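Long-range contact in Pre-mRNA-splicing factor SAD1 (Saccharomyces cerevisiae, PDB 4MSX), which promotes assembly of newly made U4 snRNA into the U4/U6 snRNP and is required for pre-mRNA splicing: residues 220-232 with 246-258. Numbering follows the deposited sequence.
Sequences QGEFIKRLSICVK and VDDFVSYLKVREG
Val246, at the N-cap of helix 247-256, packs its CG1 against the sulfur of Cys230 and opens an antiparallel pairing with helix 222-232, the two short axes 10.9 Å apart at 159°. Both belong to the helical part of the ubiquitin-specific protease (USP) fold, away from the zinc site. Asp248 OD2 takes a hydrogen bond from Arg226 NH1 at 2.8 Å, part of a salt bridge; the nitrogen comes from above the carboxylate plane. Water 2 joins Asp248 OD1 to Arg226 NH2. Phe249 enters a hole formed by Phe223, Arg226, Leu227 and Cys230. Its ring carries Cys230 SG over one face, 4.1 Å from the centroid, while CZ meets Leu227 CD1; helix 266-280 backs Phe223 and Leu227. Tyr252 supplies a platform for Arg226, whose guanidinium lies flat on the ring, planes 8° apart, with NE over the ring centre. The Arg226 chain, extended from CG to NE, draws CD across the same ring. NE and NH2 grip Glu222 OE2 side-on, fixing the rotation of the guanidinium. Leu253 CD2 touches the edge of the Phe223 ring, 3.5 Å from CD1. Arg256, bent at chi3 (-90°), brings NH1 to within 3.1 Å of Glu222 OE1 in a salt bridge; its NH2 comes close to Arg226 NH2, a like-charge approach that the shared carboxylate of Glu222 probably offsets. Glu257, paired through OE1 with Lys276, sets OE2 beside Phe223 CB, where water 1 donates to it at 2.9 Å and accepts from Phe223 N at 3.0 Å.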
loop_
_atom_site.group_PDB
_atom_site.type_symbol
_atom_site.label_atom_id
_atom_site.label_comp_id
_atom_site.label_asym_id
_atom_site.label_seq_id
_atom_site.Cartn_x
_atom_site.Cartn_y
_atom_site.Cartn_z
ATOM N N GLN A 220 -3.708 13.612 -14.198
ATOM C CA GLN A 220 -2.311 13.384 -13.862
ATOM C C GLN A 220 -1.753 12.055 -14.484
ATOM O O GLN A 220 -0.701 11.571 -14.063
ATOM C CB GLN A 220 -2.065 13.503 -12.303
ATOM C CG GLN A 220 -2.525 14.855 -11.615
ATOM C CD GLN A 220 -1.891 15.152 -10.190
ATOM O OE1 GLN A 220 -0.732 14.887 -9.954
ATOM N NE2 GLN A 220 -2.671 15.735 -9.284
ATOM N N GLY A 221 -2.430 11.488 -15.495
ATOM C CA GLY A 221 -1.965 10.262 -16.158
ATOM C C GLY A 221 -2.476 8.952 -15.528
ATOM O O GLY A 221 -2.915 8.962 -14.372
ATOM N N GLU A 222 -2.401 7.851 -16.265
ATOM C CA GLU A 222 -2.965 6.567 -15.842
ATOM C C GLU A 222 -2.329 5.949 -14.517
ATOM O O GLU A 222 -3.047 5.426 -13.664
ATOM C CB GLU A 222 -2.799 5.557 -16.935
ATOM C CG GLU A 222 -3.402 4.223 -16.557
ATOM C CD GLU A 222 -3.819 3.364 -17.743
ATOM O OE1 GLU A 222 -3.534 3.748 -18.907
ATOM O OE2 GLU A 222 -4.430 2.289 -17.498
ATOM N N PHE A 223 -1.013 6.027 -14.389
ATOM C CA PHE A 223 -0.355 5.499 -13.157
ATOM C C PHE A 223 -0.968 6.176 -11.895
ATOM O O PHE A 223 -1.398 5.492 -10.938
ATOM C CB PHE A 223 1.126 5.762 -13.197
ATOM C CG PHE A 223 1.775 5.592 -11.847
ATOM C CD1 PHE A 223 1.935 4.309 -11.311
ATOM C CD2 PHE A 223 2.166 6.696 -11.105
ATOM C CE1 PHE A 223 2.535 4.131 -10.016
ATOM C CE2 PHE A 223 2.758 6.546 -9.820
ATOM C CZ PHE A 223 2.937 5.243 -9.275
ATOM N N ILE A 224 -1.010 7.518 -11.885
ATOM C CA ILE A 224 -1.450 8.261 -10.678
ATOM C C ILE A 224 -2.935 8.006 -10.457
ATOM O O ILE A 224 -3.358 7.771 -9.338
ATOM C CB ILE A 224 -1.186 9.799 -10.727
ATOM C CG1 ILE A 224 0.282 10.129 -10.516
ATOM C CG2 ILE A 224 -1.901 10.524 -9.567
ATOM C CD1 ILE A 224 0.772 9.871 -8.992
ATOM N N LYS A 225 -3.735 7.973 -11.538
ATOM C CA LYS A 225 -5.141 7.649 -11.350
ATOM C C LYS A 225 -5.303 6.242 -10.742
ATOM O O LYS A 225 -6.061 6.044 -9.796
ATOM C CB LYS A 225 -5.908 7.720 -12.686
ATOM C CG LYS A 225 -7.388 7.468 -12.495
ATOM C CD LYS A 225 -8.177 7.844 -13.754
ATOM C CE LYS A 225 -9.684 7.605 -13.580
ATOM N NZ LYS A 225 -10.234 8.246 -12.343
ATOM N N ARG A 226 -4.604 5.239 -11.280
ATOM C CA ARG A 226 -4.809 3.905 -10.749
ATOM C C ARG A 226 -4.348 3.827 -9.281
ATOM O O ARG A 226 -4.974 3.180 -8.461
ATOM C CB ARG A 226 -4.022 2.888 -11.585
ATOM C CG ARG A 226 -4.725 2.515 -12.918
ATOM C CD ARG A 226 -3.685 1.664 -13.641
ATOM N NE ARG A 226 -4.099 1.044 -14.889
ATOM C CZ ARG A 226 -4.436 -0.245 -15.017
ATOM N NH1 ARG A 226 -4.513 -1.086 -13.966
ATOM N NH2 ARG A 226 -4.729 -0.680 -16.207
ATOM N N LEU A 227 -3.257 4.504 -8.963
ATOM C CA LEU A 227 -2.702 4.396 -7.611
ATOM C C LEU A 227 -3.722 5.081 -6.653
ATOM O O LEU A 227 -3.972 4.637 -5.519
ATOM C CB LEU A 227 -1.339 5.099 -7.564
ATOM C CG LEU A 227 -0.759 5.268 -6.146
ATOM C CD1 LEU A 227 -0.640 3.915 -5.460
ATOM C CD2 LEU A 227 0.612 5.956 -6.230
ATOM N N SER A 228 -4.294 6.184 -7.117
ATOM C CA SER A 228 -5.219 6.931 -6.234
ATOM C C SER A 228 -6.430 6.055 -5.941
ATOM O O SER A 228 -6.991 6.064 -4.806
ATOM C CB SER A 228 -5.667 8.294 -6.856
ATOM O OG SER A 228 -6.532 8.104 -7.972
ATOM N N ILE A 229 -6.876 5.289 -6.948
ATOM C CA ILE A 229 -8.003 4.423 -6.691
ATOM C C ILE A 229 -7.647 3.295 -5.686
ATOM O O ILE A 229 -8.491 2.918 -4.880
ATOM C CB ILE A 229 -8.636 3.913 -8.050
ATOM C CG1 ILE A 229 -9.332 5.128 -8.735
ATOM C CG2 ILE A 229 -9.571 2.745 -7.802
ATOM C CD1 ILE A 229 -9.627 4.955 -10.200
ATOM N N CYS A 230 -6.436 2.712 -5.768
ATOM C CA CYS A 230 -6.037 1.712 -4.757
ATOM C C CYS A 230 -6.136 2.311 -3.338
ATOM O O CYS A 230 -6.626 1.657 -2.392
ATOM C CB CYS A 230 -4.573 1.295 -4.971
ATOM S SG CYS A 230 -4.395 0.293 -6.533
ATOM N N VAL A 231 -5.593 3.522 -3.191
ATOM C CA VAL A 231 -5.546 4.177 -1.850
ATOM C C VAL A 231 -6.985 4.452 -1.395
ATOM O O VAL A 231 -7.339 4.179 -0.255
ATOM C CB VAL A 231 -4.707 5.483 -1.867
ATOM C CG1 VAL A 231 -4.820 6.211 -0.487
ATOM C CG2 VAL A 231 -3.237 5.169 -2.233
ATOM N N LYS A 232 -7.835 4.916 -2.320
ATOM C CA LYS A 232 -9.255 5.124 -1.958
ATOM C C LYS A 232 -9.968 3.842 -1.529
ATOM O O LYS A 232 -10.808 3.860 -0.596
ATOM C CB LYS A 232 -10.019 5.761 -3.117
ATOM C CG LYS A 232 -9.555 7.218 -3.412
ATOM C CD LYS A 232 -10.155 7.616 -4.801
ATOM C CE LYS A 232 -9.619 8.901 -5.367
ATOM N NZ LYS A 232 -10.099 9.993 -4.573
ATOM N N VAL A 246 -4.723 -6.339 -5.633
ATOM C CA VAL A 246 -4.047 -5.372 -6.501
ATOM C C VAL A 246 -3.181 -6.025 -7.598
ATOM O O VAL A 246 -2.281 -5.384 -8.142
ATOM C CB VAL A 246 -3.191 -4.371 -5.665
ATOM C CG1 VAL A 246 -4.133 -3.468 -4.796
ATOM C CG2 VAL A 246 -2.173 -5.164 -4.799
ATOM N N ASP A 247 -3.514 -7.270 -7.943
ATOM C CA ASP A 247 -2.784 -8.019 -8.998
ATOM C C ASP A 247 -2.754 -7.207 -10.285
ATOM O O ASP A 247 -1.697 -7.024 -10.888
ATOM C CB ASP A 247 -3.445 -9.367 -9.296
ATOM C CG ASP A 247 -3.392 -10.311 -8.155
ATOM O OD1 ASP A 247 -3.223 -9.899 -6.972
ATOM O OD2 ASP A 247 -3.490 -11.521 -8.402
ATOM N N ASP A 248 -3.917 -6.699 -10.724
ATOM C CA ASP A 248 -3.929 -5.948 -11.978
ATOM C C ASP A 248 -3.138 -4.652 -11.908
ATOM O O ASP A 248 -2.504 -4.263 -12.890
ATOM C CB ASP A 248 -5.366 -5.545 -12.395
ATOM C CG ASP A 248 -5.371 -4.726 -13.677
ATOM O OD1 ASP A 248 -4.909 -5.309 -14.709
ATOM O OD2 ASP A 248 -5.780 -3.530 -13.659
ATOM N N PHE A 249 -3.230 -3.923 -10.787
ATOM C CA PHE A 249 -2.437 -2.699 -10.633
ATOM C C PHE A 249 -0.914 -3.046 -10.774
ATOM O O PHE A 249 -0.187 -2.390 -11.537
ATOM C CB PHE A 249 -2.697 -2.024 -9.260
ATOM C CG PHE A 249 -1.811 -0.831 -8.991
ATOM C CD1 PHE A 249 -1.857 0.267 -9.814
ATOM C CD2 PHE A 249 -0.877 -0.848 -7.957
ATOM C CE1 PHE A 249 -1.040 1.370 -9.605
ATOM C CE2 PHE A 249 -0.054 0.233 -7.723
ATOM C CZ PHE A 249 -0.138 1.368 -8.537
ATOM N N VAL A 250 -0.466 -4.078 -10.056
ATOM C CA VAL A 250 1.007 -4.365 -10.033
ATOM C C VAL A 250 1.414 -4.899 -11.395
ATOM O O VAL A 250 2.467 -4.584 -11.918
ATOM C CB VAL A 250 1.422 -5.336 -8.897
ATOM C CG1 VAL A 250 2.956 -5.565 -8.996
ATOM C CG2 VAL A 250 1.042 -4.704 -7.503
ATOM N N SER A 251 0.520 -5.662 -12.010
ATOM C CA SER A 251 0.827 -6.199 -13.331
ATOM C C SER A 251 0.861 -5.052 -14.337
ATOM O O SER A 251 1.730 -5.011 -15.212
ATOM C CB SER A 251 -0.159 -7.319 -13.713
ATOM O OG SER A 251 0.024 -7.593 -15.066
ATOM N N TYR A 252 -0.006 -4.046 -14.175
ATOM C CA TYR A 252 0.062 -2.869 -15.019
ATOM C C TYR A 252 1.421 -2.156 -14.887
ATOM O O TYR A 252 2.013 -1.628 -15.870
ATOM C CB TYR A 252 -1.121 -1.870 -14.660
ATOM C CG TYR A 252 -0.883 -0.463 -15.130
ATOM C CD1 TYR A 252 -1.180 -0.103 -16.436
ATOM C CD2 TYR A 252 -0.369 0.514 -14.293
ATOM C CE1 TYR A 252 -0.930 1.168 -16.914
ATOM C CE2 TYR A 252 -0.112 1.812 -14.764
ATOM C CZ TYR A 252 -0.396 2.113 -16.090
ATOM O OH TYR A 252 -0.152 3.347 -16.624
ATOM N N LEU A 253 1.907 -2.020 -13.653
ATOM C CA LEU A 253 3.203 -1.381 -13.500
ATOM C C LEU A 253 4.324 -2.101 -14.328
ATOM O O LEU A 253 5.209 -1.466 -14.839
ATOM C CB LEU A 253 3.616 -1.411 -12.012
ATOM C CG LEU A 253 2.634 -0.656 -11.096
ATOM C CD1 LEU A 253 3.234 -0.763 -9.628
ATOM C CD2 LEU A 253 2.503 0.839 -11.498
ATOM N N LYS A 254 4.266 -3.409 -14.376
ATOM C CA LYS A 254 5.338 -4.185 -15.056
ATOM C C LYS A 254 5.116 -4.047 -16.592
ATOM O O LYS A 254 6.054 -3.817 -17.383
ATOM C CB LYS A 254 5.265 -5.660 -14.667
ATOM C CG LYS A 254 5.417 -5.969 -13.124
ATOM C CD LYS A 254 5.969 -7.396 -12.845
ATOM C CE LYS A 254 5.189 -8.166 -11.757
ATOM N NZ LYS A 254 3.900 -8.850 -12.233
ATOM N N VAL A 255 3.857 -4.157 -17.004
ATOM C CA VAL A 255 3.541 -4.173 -18.471
ATOM C C VAL A 255 3.658 -2.783 -19.097
ATOM O O VAL A 255 4.198 -2.613 -20.190
ATOM C CB VAL A 255 2.134 -4.782 -18.680
ATOM C CG1 VAL A 255 1.607 -4.587 -20.148
ATOM C CG2 VAL A 255 2.166 -6.240 -18.319
ATOM N N ARG A 256 3.221 -1.742 -18.399
ATOM C CA ARG A 256 3.186 -0.449 -19.036
ATOM C C ARG A 256 4.069 0.612 -18.382
ATOM O O ARG A 256 4.348 1.636 -18.999
ATOM C CB ARG A 256 1.700 -0.015 -19.207
ATOM C CG ARG A 256 1.063 -0.688 -20.456
ATOM C CD ARG A 256 -0.296 -0.132 -20.880
ATOM N NE ARG A 256 -1.402 -0.834 -20.220
ATOM C CZ ARG A 256 -2.575 -0.284 -19.913
ATOM N NH1 ARG A 256 -2.821 0.992 -20.208
ATOM N NH2 ARG A 256 -3.510 -1.011 -19.303
ATOM N N GLU A 257 4.534 0.392 -17.136
ATOM C CA GLU A 257 5.398 1.421 -16.526
ATOM C C GLU A 257 6.856 0.937 -16.318
ATOM O O GLU A 257 7.626 1.585 -15.628
ATOM C CB GLU A 257 4.823 1.888 -15.189
ATOM C CG GLU A 257 3.413 2.396 -15.354
ATOM C CD GLU A 257 3.320 3.782 -16.069
ATOM O OE1 GLU A 257 4.355 4.457 -16.298
ATOM O OE2 GLU A 257 2.188 4.208 -16.367
ATOM N N GLY A 258 7.204 -0.212 -16.887
ATOM C CA GLY A 258 8.589 -0.644 -16.889
ATOM C C GLY A 258 9.095 -1.117 -15.524
ATOM O O GLY A 258 10.315 -1.177 -15.311
HETATM O O HOH W 1 1.000 6.879 -16.488
HETATM O O HOH W 2 -4.288 -3.491 -16.666
#